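PDB 3O0P: sortase family protein from Streptococcus agalactiae, which probably catalyses the covalent linking of pilin subunits during pilus assembly, as a class C sortase of group B Streptococcus. Local coordinates for residues D12-A17 / Y141-K146. Sequence-based numbering, arbitrary orientation.
Sequences DFERAA and YIQNIK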
# COMPACT_ATOMS: atom_id res chain seq x y z
N ASP A 12 -3.81 14.83 10.11
CA ASP A 12 -2.48 15.36 10.38
C ASP A 12 -1.58 15.26 9.14
O ASP A 12 -0.84 16.18 8.84
CB ASP A 12 -1.83 14.63 11.57
CG ASP A 12 -1.64 13.12 11.34
OD1 ASP A 12 -2.40 12.52 10.55
OD2 ASP A 12 -0.73 12.54 11.96
N PHE A 13 -1.66 14.14 8.42
CA PHE A 13 -0.90 13.99 7.17
C PHE A 13 -1.33 15.06 6.15
O PHE A 13 -0.50 15.73 5.53
CB PHE A 13 -1.07 12.57 6.60
CG PHE A 13 -0.38 12.39 5.27
CD1 PHE A 13 0.95 12.00 5.21
CD2 PHE A 13 -1.05 12.67 4.08
CE1 PHE A 13 1.59 11.87 3.99
CE2 PHE A 13 -0.40 12.56 2.87
CZ PHE A 13 0.91 12.15 2.83
N GLU A 14 -2.63 15.20 5.96
CA GLU A 14 -3.11 16.18 5.00
C GLU A 14 -2.60 17.57 5.33
O GLU A 14 -2.17 18.31 4.44
CB GLU A 14 -4.64 16.19 4.95
CG GLU A 14 -5.25 14.87 4.50
CD GLU A 14 -6.77 14.90 4.33
OE1 GLU A 14 -7.37 15.99 4.31
OE2 GLU A 14 -7.35 13.81 4.19
N ARG A 15 -2.68 17.95 6.60
CA ARG A 15 -2.28 19.29 7.02
C ARG A 15 -0.80 19.49 6.76
O ARG A 15 -0.37 20.53 6.24
CB ARG A 15 -2.59 19.45 8.52
CG ARG A 15 -2.28 20.78 9.15
CD ARG A 15 -2.60 20.73 10.65
NE ARG A 15 -2.46 22.01 11.34
CZ ARG A 15 -3.46 22.87 11.52
NH1 ARG A 15 -4.67 22.60 11.05
NH2 ARG A 15 -3.23 24.00 12.17
N ALA A 16 0.01 18.50 7.12
CA ALA A 16 1.45 18.63 6.97
C ALA A 16 1.87 18.62 5.50
O ALA A 16 2.76 19.34 5.10
CB ALA A 16 2.16 17.54 7.75
N ALA A 17 1.19 17.82 4.67
CA ALA A 17 1.53 17.77 3.24
C ALA A 17 1.27 19.12 2.60
O ALA A 17 2.06 19.58 1.76
CB ALA A 17 0.75 16.69 2.55
N TYR A 141 -8.06 4.64 -3.54
CA TYR A 141 -7.32 5.88 -3.73
C TYR A 141 -6.16 5.96 -2.76
O TYR A 141 -6.31 5.62 -1.60
CB TYR A 141 -8.30 7.05 -3.49
CG TYR A 141 -9.58 6.90 -4.28
CD1 TYR A 141 -9.71 7.46 -5.54
CD2 TYR A 141 -10.65 6.16 -3.78
CE1 TYR A 141 -10.86 7.30 -6.28
CE2 TYR A 141 -11.82 5.99 -4.53
CZ TYR A 141 -11.90 6.56 -5.77
OH TYR A 141 -13.05 6.42 -6.51
N ILE A 142 -5.01 6.44 -3.23
CA ILE A 142 -3.87 6.68 -2.36
C ILE A 142 -3.52 8.15 -2.45
O ILE A 142 -3.30 8.67 -3.55
CB ILE A 142 -2.65 5.82 -2.78
CG1 ILE A 142 -2.97 4.34 -2.61
CG2 ILE A 142 -1.43 6.18 -1.94
CD1 ILE A 142 -2.00 3.42 -3.30
N GLN A 143 -3.48 8.82 -1.30
CA GLN A 143 -3.01 10.19 -1.25
C GLN A 143 -1.59 10.18 -0.72
O GLN A 143 -1.30 9.58 0.31
CB GLN A 143 -3.90 11.04 -0.36
CG GLN A 143 -3.48 12.48 -0.33
CD GLN A 143 -4.36 13.34 0.56
OE1 GLN A 143 -5.42 12.91 1.04
NE2 GLN A 143 -3.90 14.56 0.82
N ASN A 144 -0.70 10.82 -1.46
CA ASN A 144 0.68 11.04 -1.00
C ASN A 144 0.90 12.54 -0.82
O ASN A 144 -0.05 13.33 -0.89
CB ASN A 144 1.68 10.39 -1.95
CG ASN A 144 1.58 10.93 -3.37
OD1 ASN A 144 1.45 12.13 -3.58
ND2 ASN A 144 1.59 10.03 -4.36
N ILE A 145 2.13 12.96 -0.56
CA ILE A 145 2.38 14.36 -0.26
C ILE A 145 2.03 15.26 -1.42
O ILE A 145 1.83 16.45 -1.20
CB ILE A 145 3.84 14.62 0.15
CG1 ILE A 145 4.85 13.99 -0.82
CG2 ILE A 145 4.10 14.17 1.59
CD1 ILE A 145 6.26 14.46 -0.64
N LYS A 146 2.02 14.75 -2.65
CA LYS A 146 1.74 15.57 -3.82
C LYS A 146 0.28 15.57 -4.25
O LYS A 146 -0.26 16.62 -4.59
CB LYS A 146 2.61 15.10 -4.99
CG LYS A 146 2.36 15.92 -6.25
CD LYS A 146 3.23 15.55 -7.43
CE LYS A 146 3.03 16.53 -8.60
NZ LYS A 146 3.71 17.83 -8.34
O HOH W 1 -5.89 17.03 1.38
O HOH W 2 0.89 18.90 -0.83
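F13 reaches from the helix to the backbone of N144 and I145. Its CB points toward segment 141-146, and CG lies anti to the backbone N (chi1 177°), which carries the ring across toward the turn. CE1 passes I145 CG2 at 4.2 Å. CE2, on the other flank, comes to 3.9 Å from N144 O. CZ goes deepest: it meets the peptide link with its edge, 3.7 Å from N144 C, and also touches I145 CG2. I72 and V66 also touch the F13 side chain. A17 CB adds a second apolar touch, 4.3 Å from I145 CG2. The contact sets the N-terminal helix 11-18 against the turn that joins strand 139-143 to strand 148-159 of the sortase beta-barrel. An Asx turn shapes this bend, with K146 N donating to N144 OD1 at 2.8 Å. One water donates to both A17 O and I145 O, 2.7 Å from the latter, and so ties helix to turn. At the more open side E14 and Q143 cross at about a right angle, their carboxylate and amide planes 41° apart. A water accepts from Q143 NE2 and donates weakly to E14 OE1. The other oxygen, E14 OE2, forms a salt bridge with K81.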